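Local structure of structural polyprotein, VP2 (Israeli acute paralysis virus, 5CDD) at residues K30-Y35 / N41-V46; R47-P52 / I179-W184; R106-T111 / T117-V122. The protein probably serves as a structural subunit of the virus capsid, being the VP2 part of a longer polyprotein, with a jelly-roll fold. One frame throughout, in Å; residues are numbered along the deposited sequence.

How the contacts relate
Contacts 1 and 3 sit side by side, their centres about 11 Å apart, in loops at one end of the jelly roll, while contact 2 lies near the centre of the chain, between its two sheets. Contact 1 comes first, and its second segment runs straight on into strand 47-51, where contact 2 begins. Contact 2 is closed only near the end of the chain, by strand 179-186, so contact 3 is nested within it. The two loops are joined: Gln43 N probably bonds to Leu109 O, and Ser42 OG to Gln110 NE2. Contacts 2 and 3 do not touch, but both reach the four-stranded sheet. An apolar sandwich interior is thus combined with mutually bonded end loops.

Contact 1 of 3, residues K30-Y35 / N41-V46; sequences KPLSRY and NSQKYV
Gln43 reaches across to Leu32 and Ser33 within the long BC loop of the jelly roll, the connection from strand 13-18 to strand 47-51. This is the close-packed part. The Gln43 amide lies against the Ser33 backbone: Ser33 N donates to Gln43 OE1 at 2.8 Å with an N-H...O angle of 157°, coming in from above the carbonyl plane, about 50° out of it. A weak return bond runs from Gln43 NE2 to Ser33 O, 3.4 Å, so both ends of the amide meet one residue, which probably limits its rotation. The bend in the glutamine chain (chi2 63°) helps bring the amide to that position and leaves CG beside Leu32 CD2, the two side chains crossing at about a right angle. Beyond them Leu32 packs on Val116 of helix 113-116 and on Phe160 of strand 155-161. The other side is looser and partly open to solvent. There Lys30 CE lies 3.8 Å from Lys44 CG, an aliphatic touch, while Lys30 NZ stays 5.7 Å from Lys44 NZ. Each ammonium group turns to its own segment: Lys44 NZ has a weak bond to Ser42 O, and Lys30 NZ donates to Ser33 OG at 3.0 Å.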
ATOM      1  N   LYS C  30      55.876 -47.282  12.964  1.00 75.01           N
ATOM      2  CA  LYS C  30      55.563 -46.269  13.956  1.00 69.31           C
ATOM      3  C   LYS C  30      54.094 -46.002  13.616  1.00 65.46           C
ATOM      4  O   LYS C  30      53.779 -45.667  12.470  1.00 66.11           O
ATOM      5  CB  LYS C  30      56.543 -45.097  13.820  1.00 69.19           C
ATOM      6  CG  LYS C  30      57.244 -44.659  15.099  1.00 69.57           C
ATOM      7  CD  LYS C  30      56.290 -43.973  16.070  1.00 69.39           C
ATOM      8  CE  LYS C  30      56.783 -42.587  16.483  1.00 69.56           C
ATOM      9  NZ  LYS C  30      55.925 -41.988  17.545  1.00 69.25           N
ATOM     10  N   PRO C  31      53.179 -46.144  14.596  1.00 60.81           N
ATOM     11  CA  PRO C  31      51.754 -45.923  14.329  1.00 57.35           C
ATOM     12  C   PRO C  31      51.509 -44.507  14.849  1.00 54.67           C
ATOM     13  O   PRO C  31      52.247 -44.008  15.697  1.00 54.63           O
ATOM     14  CB  PRO C  31      51.008 -46.966  15.157  1.00 57.07           C
ATOM     15  CG  PRO C  31      51.943 -47.185  16.302  1.00 58.23           C
ATOM     16  CD  PRO C  31      53.294 -47.282  15.613  1.00 58.91           C
ATOM     17  N   LEU C  32      50.470 -43.872  14.319  1.00 50.81           N
ATOM     18  CA  LEU C  32      50.111 -42.520  14.712  1.00 46.47           C
ATOM     19  C   LEU C  32      50.179 -42.331  16.220  1.00 45.10           C
ATOM     20  O   LEU C  32      49.672 -43.157  16.982  1.00 43.87           O
ATOM     21  CB  LEU C  32      48.700 -42.190  14.221  1.00 43.72           C
ATOM     22  CG  LEU C  32      48.521 -42.098  12.706  1.00 41.19           C
ATOM     23  CD1 LEU C  32      47.053 -41.940  12.374  1.00 39.71           C
ATOM     24  CD2 LEU C  32      49.323 -40.926  12.169  1.00 39.46           C
ATOM     25  N   SER C  33      50.812 -41.240  16.642  1.00 44.23           N
ATOM     26  CA  SER C  33      50.941 -40.926  18.060  1.00 44.01           C
ATOM     27  C   SER C  33      49.643 -40.303  18.555  1.00 44.38           C
ATOM     28  O   SER C  33      49.055 -39.453  17.883  1.00 45.45           O
ATOM     29  CB  SER C  33      52.091 -39.945  18.287  1.00 43.65           C
ATOM     30  OG  SER C  33      53.319 -40.481  17.831  1.00 47.42           O
ATOM     31  N   ARG C  34      49.203 -40.724  19.734  1.00 43.40           N
ATOM     32  CA  ARG C  34      47.969 -40.215  20.312  1.00 42.99           C
ATOM     33  C   ARG C  34      48.003 -38.692  20.462  1.00 41.98           C
ATOM     34  O   ARG C  34      46.977 -38.028  20.313  1.00 42.67           O
ATOM     35  CB  ARG C  34      47.724 -40.879  21.670  1.00 44.32           C
ATOM     36  CG  ARG C  34      46.334 -40.657  22.231  1.00 48.86           C
ATOM     37  CD  ARG C  34      46.130 -41.412  23.535  1.00 52.94           C
ATOM     38  NE  ARG C  34      44.784 -41.218  24.070  1.00 58.01           N
ATOM     39  CZ  ARG C  34      44.345 -41.749  25.207  1.00 59.98           C
ATOM     40  NH1 ARG C  34      45.147 -42.514  25.938  1.00 60.95           N
ATOM     41  NH2 ARG C  34      43.102 -41.517  25.615  1.00 60.48           N
ATOM     42  N   TYR C  35      49.185 -38.147  20.741  1.00 40.16           N
ATOM     43  CA  TYR C  35      49.352 -36.705  20.921  1.00 37.71           C
ATOM     44  C   TYR C  35      50.604 -36.181  20.220  1.00 36.90           C
ATOM     45  O   TYR C  35      51.402 -36.951  19.688  1.00 37.34           O
ATOM     46  CB  TYR C  35      49.461 -36.369  22.413  1.00 36.51           C
ATOM     47  CG  TYR C  35      48.231 -36.683  23.234  1.00 36.30           C
ATOM     48  CD1 TYR C  35      47.145 -35.809  23.265  1.00 35.99           C
ATOM     49  CD2 TYR C  35      48.154 -37.854  23.986  1.00 36.51           C
ATOM     50  CE1 TYR C  35      46.011 -36.095  24.027  1.00 35.67           C
ATOM     51  CE2 TYR C  35      47.025 -38.150  24.750  1.00 36.32           C
ATOM     52  CZ  TYR C  35      45.959 -37.267  24.765  1.00 36.36           C
ATOM     53  OH  TYR C  35      44.844 -37.557  25.517  1.00 38.31           O
ATOM     54  N   ASN C  41      58.465 -33.933  18.036  1.00 46.99           N
ATOM     55  CA  ASN C  41      57.758 -35.205  18.039  1.00 46.70           C
ATOM     56  C   ASN C  41      56.596 -35.190  17.059  1.00 45.77           C
ATOM     57  O   ASN C  41      55.473 -35.560  17.403  1.00 44.95           O
ATOM     58  CB  ASN C  41      57.247 -35.520  19.444  1.00 47.94           C
ATOM     59  CG  ASN C  41      58.366 -35.861  20.399  1.00 49.40           C
ATOM     60  OD1 ASN C  41      59.039 -36.879  20.242  1.00 50.86           O
ATOM     61  ND2 ASN C  41      58.579 -35.008  21.395  1.00 50.50           N
ATOM     62  N   SER C  42      56.875 -34.762  15.834  1.00 44.96           N
ATOM     63  CA  SER C  42      55.861 -34.705  14.794  1.00 44.09           C
ATOM     64  C   SER C  42      55.335 -36.105  14.521  1.00 43.71           C
ATOM     65  O   SER C  42      55.842 -37.089  15.057  1.00 44.03           O
ATOM     66  CB  SER C  42      56.452 -34.128  13.509  1.00 44.13           C
ATOM     67  OG  SER C  42      57.018 -32.852  13.742  1.00 47.74           O
ATOM     68  N   GLN C  43      54.315 -36.183  13.677  1.00 43.16           N
ATOM     69  CA  GLN C  43      53.707 -37.453  13.316  1.00 42.31           C
ATOM     70  C   GLN C  43      54.596 -38.140  12.278  1.00 42.73           C
ATOM     71  O   GLN C  43      55.043 -37.508  11.322  1.00 41.90           O
ATOM     72  CB  GLN C  43      52.316 -37.195  12.736  1.00 42.07           C
ATOM     73  CG  GLN C  43      51.284 -38.270  13.025  1.00 43.42           C
ATOM     74  CD  GLN C  43      50.989 -38.420  14.507  1.00 43.15           C
ATOM     75  OE1 GLN C  43      51.777 -39.000  15.249  1.00 45.63           O
ATOM     76  NE2 GLN C  43      49.853 -37.891  14.943  1.00 42.33           N
ATOM     77  N   LYS C  44      54.859 -39.428  12.475  1.00 44.14           N
ATOM     78  CA  LYS C  44      55.695 -40.189  11.549  1.00 44.56           C
ATOM     79  C   LYS C  44      54.841 -40.878  10.489  1.00 44.12           C
ATOM     80  O   LYS C  44      53.780 -41.426  10.793  1.00 44.71           O
ATOM     81  CB  LYS C  44      56.513 -41.243  12.307  1.00 45.28           C
ATOM     82  CG  LYS C  44      57.537 -40.680  13.286  1.00 47.63           C
ATOM     83  CD  LYS C  44      58.661 -39.945  12.566  1.00 49.64           C
ATOM     84  CE  LYS C  44      59.649 -39.332  13.552  1.00 50.61           C
ATOM     85  NZ  LYS C  44      59.011 -38.301  14.423  1.00 50.64           N
ATOM     86  N   TYR C  45      55.312 -40.848   9.247  1.00 43.21           N
ATOM     87  CA  TYR C  45      54.598 -41.472   8.140  1.00 42.67           C
ATOM     88  C   TYR C  45      55.459 -42.507   7.423  1.00 42.75           C
ATOM     89  O   TYR C  45      56.688 -42.446   7.460  1.00 42.91           O
ATOM     90  CB  TYR C  45      54.152 -40.412   7.133  1.00 42.33           C
ATOM     91  CG  TYR C  45      55.260 -39.479   6.710  1.00 41.89           C
ATOM     92  CD1 TYR C  45      55.563 -38.343   7.460  1.00 41.90           C
ATOM     93  CD2 TYR C  45      56.021 -39.740   5.573  1.00 41.75           C
ATOM     94  CE1 TYR C  45      56.597 -37.490   7.089  1.00 41.20           C
ATOM     95  CE2 TYR C  45      57.059 -38.895   5.194  1.00 41.88           C
ATOM     96  CZ  TYR C  45      57.340 -37.772   5.956  1.00 41.82           C
ATOM     97  OH  TYR C  45      58.363 -36.931   5.585  1.00 42.85           O
ATOM     98  N   VAL C  46      54.799 -43.454   6.764  1.00 42.40           N
ATOM     99  CA  VAL C  46      55.488 -44.506   6.028  1.00 41.85           C
ATOM    100  C   VAL C  46      56.104 -43.945   4.753  1.00 43.05           C
ATOM    101  O   VAL C  46      57.173 -44.378   4.323  1.00 43.66           O
ATOM    102  CB  VAL C  46      54.515 -45.639   5.646  1.00 41.14           C
ATOM    103  CG1 VAL C  46      55.228 -46.676   4.792  1.00 40.94           C
ATOM    104  CG2 VAL C  46      53.954 -46.279   6.900  1.00 40.44           C
TER

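Contact 2 of 3, residues R47-P52 / I179-W184; sequences RSWTLP and ISVYMW
Strand 47-51, which carries Trp49 and Leu51, and residues 179-184 of strand 179-186, which carry Val181 and Met183, run almost parallel, 6° apart in direction with axes 11.5 Å from each other, too far for backbone pairing, as expected of strands in the two facing sheets of a jelly roll. Alternate side chains point into the gap. Met183 carries its methyl group over one face of the Trp49 indole: CE stands 3.9 Å from the centroid of the five-membered ring and 9° off its normal, a CH-pi contact. The sulfur makes a more distant Met-aromatic contact, SD lying 5.4 Å from the same centroid. A bend at the last torsion, chi3 -121°, leads the methyl back over the indole while SD rests against Leu51 CD2 at 3.8 Å. Val181 meets the six-membered end of the ring system, its CG2 3.9 Å from Trp49 CZ2 and its CG1 above the same face as the methionine methyl. On the opposite face lies the CG methylene of Arg47, whose guanidinium reaches away to a salt bridge with Asp16. With Trp49, Leu51, Val181 and Met183 all buried, cohesion between the sheets here probably rests on dispersion and the hydrophobic effect.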
ATOM      1  N   ARG C  47      55.417 -42.979   4.153  1.00 43.81           N
ATOM      2  CA  ARG C  47      55.889 -42.357   2.924  1.00 43.96           C
ATOM      3  C   ARG C  47      55.011 -41.149   2.622  1.00 43.06           C
ATOM      4  O   ARG C  47      53.852 -41.099   3.035  1.00 43.47           O
ATOM      5  CB  ARG C  47      55.808 -43.358   1.766  1.00 45.36           C
ATOM      6  CG  ARG C  47      56.654 -42.997   0.553  1.00 49.07           C
ATOM      7  CD  ARG C  47      58.138 -43.017   0.894  1.00 52.22           C
ATOM      8  NE  ARG C  47      58.556 -44.302   1.458  1.00 55.29           N
ATOM      9  CZ  ARG C  47      58.588 -45.448   0.783  1.00 56.12           C
ATOM     10  NH1 ARG C  47      58.228 -45.480  -0.494  1.00 57.39           N
ATOM     11  NH2 ARG C  47      58.976 -46.565   1.386  1.00 54.60           N
ATOM     12  N   SER C  48      55.569 -40.173   1.912  1.00 42.14           N
ATOM     13  CA  SER C  48      54.822 -38.973   1.551  1.00 40.94           C
ATOM     14  C   SER C  48      55.156 -38.557   0.129  1.00 40.64           C
ATOM     15  O   SER C  48      56.242 -38.842  -0.375  1.00 41.11           O
ATOM     16  CB  SER C  48      55.146 -37.826   2.508  1.00 40.31           C
ATOM     17  OG  SER C  48      56.509 -37.455   2.416  1.00 43.81           O
ATOM     18  N   TRP C  49      54.216 -37.874  -0.513  1.00 40.54           N
ATOM     19  CA  TRP C  49      54.399 -37.426  -1.886  1.00 39.75           C
ATOM     20  C   TRP C  49      53.924 -35.991  -2.061  1.00 39.22           C
ATOM     21  O   TRP C  49      52.837 -35.629  -1.610  1.00 39.63           O
ATOM     22  CB  TRP C  49      53.614 -38.334  -2.832  1.00 39.93           C
ATOM     23  CG  TRP C  49      54.022 -39.768  -2.761  1.00 40.71           C
ATOM     24  CD1 TRP C  49      55.047 -40.365  -3.438  1.00 41.64           C
ATOM     25  CD2 TRP C  49      53.429 -40.788  -1.950  1.00 40.58           C
ATOM     26  NE1 TRP C  49      55.130 -41.695  -3.100  1.00 41.91           N
ATOM     27  CE2 TRP C  49      54.148 -41.982  -2.188  1.00 41.27           C
ATOM     28  CE3 TRP C  49      52.360 -40.811  -1.043  1.00 39.91           C
ATOM     29  CZ2 TRP C  49      53.832 -43.187  -1.552  1.00 40.85           C
ATOM     30  CZ3 TRP C  49      52.047 -42.011  -0.410  1.00 39.75           C
ATOM     31  CH2 TRP C  49      52.781 -43.183  -0.670  1.00 40.21           C
ATOM     32  N   THR C  50      54.750 -35.175  -2.709  1.00 38.22           N
ATOM     33  CA  THR C  50      54.390 -33.791  -2.967  1.00 37.59           C
ATOM     34  C   THR C  50      53.798 -33.741  -4.366  1.00 37.19           C
ATOM     35  O   THR C  50      54.491 -33.917  -5.367  1.00 37.62           O
ATOM     36  CB  THR C  50      55.605 -32.844  -2.881  1.00 37.50           C
ATOM     37  OG1 THR C  50      55.205 -31.511  -3.240  1.00 38.10           O
ATOM     38  CG2 THR C  50      56.722 -33.323  -3.792  1.00 36.99           C
ATOM     39  N   LEU C  51      52.491 -33.519  -4.424  1.00 36.69           N
ATOM     40  CA  LEU C  51      51.781 -33.462  -5.694  1.00 35.97           C
ATOM     41  C   LEU C  51      51.547 -32.034  -6.166  1.00 36.36           C
ATOM     42  O   LEU C  51      51.524 -31.101  -5.362  1.00 36.33           O
ATOM     43  CB  LEU C  51      50.454 -34.198  -5.557  1.00 35.57           C
ATOM     44  CG  LEU C  51      50.615 -35.661  -5.160  1.00 35.10           C
ATOM     45  CD1 LEU C  51      49.292 -36.237  -4.710  1.00 35.86           C
ATOM     46  CD2 LEU C  51      51.157 -36.442  -6.342  1.00 35.54           C
ATOM     47  N   PRO C  52      51.336 -31.847  -7.478  1.00 36.38           N
ATOM     48  CA  PRO C  52      51.302 -32.890  -8.506  1.00 36.76           C
ATOM     49  C   PRO C  52      52.640 -33.208  -9.172  1.00 36.94           C
ATOM     50  O   PRO C  52      52.701 -34.072 -10.044  1.00 37.51           O
ATOM     51  CB  PRO C  52      50.301 -32.331  -9.500  1.00 36.54           C
ATOM     52  CG  PRO C  52      50.682 -30.872  -9.519  1.00 35.41           C
ATOM     53  CD  PRO C  52      50.838 -30.568  -8.022  1.00 34.87           C
ATOM     54  N   ILE C 179      53.426 -53.090  -1.036  1.00 64.30           N
ATOM     55  CA  ILE C 179      52.307 -52.368  -1.617  1.00 60.79           C
ATOM     56  C   ILE C 179      52.770 -51.725  -2.938  1.00 58.62           C
ATOM     57  O   ILE C 179      53.969 -51.589  -3.177  1.00 59.48           O
ATOM     58  CB  ILE C 179      51.694 -51.216  -0.765  1.00 59.85           C
ATOM     59  CG1 ILE C 179      51.421 -51.703   0.659  1.00 58.64           C
ATOM     60  CG2 ILE C 179      50.381 -50.740  -1.390  1.00 60.85           C
ATOM     61  CD1 ILE C 179      50.840 -50.635   1.568  1.00 56.18           C
ATOM     62  N   SER C 180      51.827 -51.340  -3.791  1.00 55.32           N
ATOM     63  CA  SER C 180      52.171 -50.706  -5.056  1.00 52.12           C
ATOM     64  C   SER C 180      51.360 -49.432  -5.193  1.00 50.50           C
ATOM     65  O   SER C 180      50.130 -49.466  -5.249  1.00 51.31           O
ATOM     66  CB  SER C 180      51.888 -51.647  -6.227  1.00 51.95           C
ATOM     67  OG  SER C 180      52.773 -52.752  -6.199  1.00 50.67           O
ATOM     68  N   VAL C 181      52.059 -48.304  -5.231  1.00 47.71           N
ATOM     69  CA  VAL C 181      51.412 -47.009  -5.352  1.00 44.72           C
ATOM     70  C   VAL C 181      51.359 -46.543  -6.800  1.00 43.70           C
ATOM     71  O   VAL C 181      52.392 -46.292  -7.420  1.00 43.49           O
ATOM     72  CB  VAL C 181      52.152 -45.947  -4.522  1.00 44.13           C
ATOM     73  CG1 VAL C 181      51.441 -44.623  -4.629  1.00 43.33           C
ATOM     74  CG2 VAL C 181      52.225 -46.379  -3.074  1.00 42.72           C
ATOM     75  N   TYR C 182      50.147 -46.431  -7.331  1.00 42.44           N
ATOM     76  CA  TYR C 182      49.943 -45.978  -8.702  1.00 41.72           C
ATOM     77  C   TYR C 182      49.273 -44.612  -8.701  1.00 41.20           C
ATOM     78  O   TYR C 182      48.428 -44.327  -7.853  1.00 41.41           O
ATOM     79  CB  TYR C 182      49.068 -46.973  -9.467  1.00 42.25           C
ATOM     80  CG  TYR C 182      49.717 -48.315  -9.681  1.00 43.65           C
ATOM     81  CD1 TYR C 182      50.729 -48.480 -10.625  1.00 44.34           C
ATOM     82  CD2 TYR C 182      49.331 -49.419  -8.926  1.00 44.44           C
ATOM     83  CE1 TYR C 182      51.343 -49.717 -10.814  1.00 45.87           C
ATOM     84  CE2 TYR C 182      49.937 -50.660  -9.102  1.00 46.09           C
ATOM     85  CZ  TYR C 182      50.942 -50.802 -10.048  1.00 47.31           C
ATOM     86  OH  TYR C 182      51.540 -52.030 -10.225  1.00 49.28           O
ATOM     87  N   MET C 183      49.652 -43.770  -9.653  1.00 40.45           N
ATOM     88  CA  MET C 183      49.073 -42.439  -9.757  1.00 39.79           C
ATOM     89  C   MET C 183      48.941 -41.990 -11.205  1.00 39.67           C
ATOM     90  O   MET C 183      49.650 -42.476 -12.087  1.00 40.69           O
ATOM     91  CB  MET C 183      49.922 -41.424  -8.987  1.00 39.66           C
ATOM     92  CG  MET C 183      49.796 -41.511  -7.479  1.00 40.24           C
ATOM     93  SD  MET C 183      50.768 -40.235  -6.652  1.00 41.25           S
ATOM     94  CE  MET C 183      51.865 -41.227  -5.653  1.00 41.93           C
ATOM     95  N   TRP C 184      48.022 -41.059 -11.436  1.00 38.81           N
ATOM     96  CA  TRP C 184      47.781 -40.509 -12.762  1.00 37.12           C
ATOM     97  C   TRP C 184      46.872 -39.298 -12.622  1.00 37.17           C
ATOM     98  O   TRP C 184      46.381 -39.012 -11.531  1.00 37.64           O
ATOM     99  CB  TRP C 184      47.152 -41.565 -13.675  1.00 35.74           C
ATOM    100  CG  TRP C 184      45.784 -42.025 -13.274  1.00 34.15           C
ATOM    101  CD1 TRP C 184      44.591 -41.525 -13.709  1.00 33.40           C
ATOM    102  CD2 TRP C 184      45.467 -43.110 -12.394  1.00 33.54           C
ATOM    103  NE1 TRP C 184      43.551 -42.236 -13.161  1.00 32.88           N
ATOM    104  CE2 TRP C 184      44.060 -43.215 -12.350  1.00 32.89           C
ATOM    105  CE3 TRP C 184      46.237 -44.006 -11.639  1.00 34.21           C
ATOM    106  CZ2 TRP C 184      43.403 -44.184 -11.580  1.00 32.75           C
ATOM    107  CZ3 TRP C 184      45.583 -44.969 -10.872  1.00 33.80           C
ATOM    108  CH2 TRP C 184      44.179 -45.048 -10.851  1.00 33.22           C
TER

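Contact 3 of 3, residues R106-T111 / T117-V122; sequences RSVLQT and TGYPGV
The EF loop of the jelly roll, between strand 90-97 and strand 121-125, folds back on itself where Tyr119 lays its ring over Val108. The valine comes in over one face: CG2 sits above the ring centre, 3.8 Å from the centroid and 8° off the normal, a CH-pi contact, and CB stands 3.6 Å from Tyr119 CZ. Val108 holds CG2 opposite its backbone N, with CG1 between N and the carbonyl carbon (chi1 60°), and in this rotamer CB and CG2 together meet the aromatic face. The phenol oxygen ends beside the backbone of the preceding residues, OH lying 3.4 Å from Arg106 O. Arg86 of a neighbouring subunit gives the hydroxyl a weak hydrogen bond and also bonds to Arg106 O. The Val108 amide is taken by Asp99 OD1, while Asp99 OD2 bonds to Ser107 OG, which helps hold the Ser107-Val108 backbone beside the phenol end. Just beyond, Gln110 N bonds to Ser107 O at 3.2 Å, closing a turn. In sequence, helix 113-116 links the two segments, and its Val116 packs on Val108; Tyr119 rests on Ala94 and Ser96 of strand 90-97, and Val108 also touches Tyr158 of strand 155-161.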
ATOM      1  N   ARG C 106      48.913 -25.800  11.871  1.00 35.06           N
ATOM      2  CA  ARG C 106      47.834 -26.219  10.980  1.00 34.05           C
ATOM      3  C   ARG C 106      48.208 -27.380  10.062  1.00 35.21           C
ATOM      4  O   ARG C 106      47.446 -27.735   9.159  1.00 35.33           O
ATOM      5  CB  ARG C 106      47.375 -25.023  10.143  1.00 31.79           C
ATOM      6  CG  ARG C 106      46.839 -23.866  10.974  1.00 29.57           C
ATOM      7  CD  ARG C 106      46.650 -22.612  10.137  1.00 28.05           C
ATOM      8  NE  ARG C 106      46.154 -21.490  10.932  1.00 28.99           N
ATOM      9  CZ  ARG C 106      44.902 -21.368  11.364  1.00 27.51           C
ATOM     10  NH1 ARG C 106      44.003 -22.299  11.079  1.00 27.68           N
ATOM     11  NH2 ARG C 106      44.551 -20.315  12.087  1.00 26.52           N
ATOM     12  N   SER C 107      49.379 -27.970  10.293  1.00 35.40           N
ATOM     13  CA  SER C 107      49.846 -29.097   9.492  1.00 33.58           C
ATOM     14  C   SER C 107      49.291 -30.408  10.037  1.00 32.80           C
ATOM     15  O   SER C 107      49.030 -30.533  11.233  1.00 33.19           O
ATOM     16  CB  SER C 107      51.375 -29.153   9.492  1.00 33.48           C
ATOM     17  OG  SER C 107      51.836 -30.288   8.780  1.00 34.95           O
ATOM     18  N   VAL C 108      49.114 -31.384   9.154  1.00 32.14           N
ATOM     19  CA  VAL C 108      48.581 -32.683   9.549  1.00 31.84           C
ATOM     20  C   VAL C 108      49.559 -33.443  10.442  1.00 32.48           C
ATOM     21  O   VAL C 108      49.156 -34.288  11.241  1.00 32.33           O
ATOM     22  CB  VAL C 108      48.253 -33.551   8.307  1.00 30.99           C
ATOM     23  CG1 VAL C 108      49.507 -33.787   7.487  1.00 29.66           C
ATOM     24  CG2 VAL C 108      47.642 -34.872   8.738  1.00 29.50           C
ATOM     25  N   LEU C 109      50.844 -33.129  10.311  1.00 33.09           N
ATOM     26  CA  LEU C 109      51.883 -33.788  11.098  1.00 32.35           C
ATOM     27  C   LEU C 109      52.037 -33.175  12.490  1.00 32.58           C
ATOM     28  O   LEU C 109      52.751 -33.713  13.335  1.00 32.85           O
ATOM     29  CB  LEU C 109      53.220 -33.717  10.354  1.00 29.85           C
ATOM     30  CG  LEU C 109      53.239 -34.314   8.945  1.00 28.67           C
ATOM     31  CD1 LEU C 109      54.582 -34.050   8.293  1.00 26.72           C
ATOM     32  CD2 LEU C 109      52.960 -35.807   9.014  1.00 27.97           C
ATOM     33  N   GLN C 110      51.361 -32.056  12.725  1.00 33.44           N
ATOM     34  CA  GLN C 110      51.442 -31.369  14.007  1.00 33.65           C
ATOM     35  C   GLN C 110      50.172 -31.503  14.835  1.00 33.64           C
ATOM     36  O   GLN C 110      49.897 -30.659  15.688  1.00 34.07           O
ATOM     37  CB  GLN C 110      51.735 -29.885  13.785  1.00 35.40           C
ATOM     38  CG  GLN C 110      53.029 -29.607  13.049  1.00 38.29           C
ATOM     39  CD  GLN C 110      54.240 -30.095  13.810  1.00 39.52           C
ATOM     40  OE1 GLN C 110      54.475 -29.691  14.949  1.00 42.48           O
ATOM     41  NE2 GLN C 110      55.018 -30.967  13.184  1.00 39.71           N
ATOM     42  N   THR C 111      49.399 -32.554  14.590  1.00 33.80           N
ATOM     43  CA  THR C 111      48.159 -32.756  15.330  1.00 34.00           C
ATOM     44  C   THR C 111      48.028 -34.169  15.894  1.00 33.74           C
ATOM     45  O   THR C 111      48.815 -35.059  15.566  1.00 32.62           O
ATOM     46  CB  THR C 111      46.926 -32.441  14.444  1.00 34.71           C
ATOM     47  OG1 THR C 111      45.729 -32.579  15.220  1.00 36.16           O
ATOM     48  CG2 THR C 111      46.868 -33.384  13.253  1.00 34.59           C
ATOM     49  N   THR C 117      43.543 -38.438  11.590  1.00 35.96           N
ATOM     50  CA  THR C 117      42.524 -39.341  11.080  1.00 36.09           C
ATOM     51  C   THR C 117      41.262 -38.580  10.665  1.00 35.93           C
ATOM     52  O   THR C 117      40.308 -39.167  10.150  1.00 36.21           O
ATOM     53  CB  THR C 117      42.168 -40.397  12.144  1.00 36.33           C
ATOM     54  OG1 THR C 117      41.287 -41.369  11.576  1.00 41.97           O
ATOM     55  CG2 THR C 117      41.487 -39.745  13.331  1.00 36.22           C
ATOM     56  N   GLY C 118      41.268 -37.267  10.886  1.00 35.20           N
ATOM     57  CA  GLY C 118      40.127 -36.444  10.527  1.00 32.60           C
ATOM     58  C   GLY C 118      40.258 -35.836   9.141  1.00 32.51           C
ATOM     59  O   GLY C 118      39.288 -35.312   8.589  1.00 34.10           O
ATOM     60  N   TYR C 119      41.460 -35.898   8.578  1.00 30.62           N
ATOM     61  CA  TYR C 119      41.711 -35.359   7.246  1.00 28.79           C
ATOM     62  C   TYR C 119      41.055 -36.222   6.175  1.00 29.29           C
ATOM     63  O   TYR C 119      40.632 -37.347   6.444  1.00 29.17           O
ATOM     64  CB  TYR C 119      43.216 -35.280   6.976  1.00 26.66           C
ATOM     65  CG  TYR C 119      43.892 -34.051   7.536  1.00 25.75           C
ATOM     66  CD1 TYR C 119      43.947 -33.820   8.909  1.00 26.57           C
ATOM     67  CD2 TYR C 119      44.478 -33.112   6.687  1.00 25.49           C
ATOM     68  CE1 TYR C 119      44.569 -32.681   9.424  1.00 26.85           C
ATOM     69  CE2 TYR C 119      45.101 -31.973   7.190  1.00 26.18           C
ATOM     70  CZ  TYR C 119      45.143 -31.762   8.558  1.00 26.78           C
ATOM     71  OH  TYR C 119      45.748 -30.630   9.052  1.00 27.43           O
ATOM     72  N   PRO C 120      40.948 -35.697   4.944  1.00 29.93           N
ATOM     73  CA  PRO C 120      40.338 -36.452   3.847  1.00 29.66           C
ATOM     74  C   PRO C 120      41.212 -37.660   3.536  1.00 31.20           C
ATOM     75  O   PRO C 120      42.377 -37.506   3.171  1.00 31.50           O
ATOM     76  CB  PRO C 120      40.329 -35.449   2.697  1.00 29.51           C
ATOM     77  CG  PRO C 120      40.273 -34.124   3.396  1.00 30.67           C
ATOM     78  CD  PRO C 120      41.246 -34.317   4.522  1.00 29.77           C
ATOM     79  N   GLY C 121      40.661 -38.858   3.684  1.00 31.76           N
ATOM     80  CA  GLY C 121      41.455 -40.037   3.407  1.00 32.77           C
ATOM     81  C   GLY C 121      40.667 -41.322   3.310  1.00 34.30           C
ATOM     82  O   GLY C 121      39.438 -41.323   3.379  1.00 34.67           O
ATOM     83  N   VAL C 122      41.390 -42.425   3.150  1.00 35.22           N
ATOM     84  CA  VAL C 122      40.780 -43.741   3.038  1.00 36.07           C
ATOM     85  C   VAL C 122      41.587 -44.757   3.848  1.00 37.16           C
ATOM     86  O   VAL C 122      42.808 -44.643   3.959  1.00 36.47           O
ATOM     87  CB  VAL C 122      40.710 -44.180   1.553  1.00 34.94           C
ATOM     88  CG1 VAL C 122      42.102 -44.193   0.948  1.00 34.46           C
ATOM     89  CG2 VAL C 122      40.062 -45.546   1.440  1.00 36.07           C
TER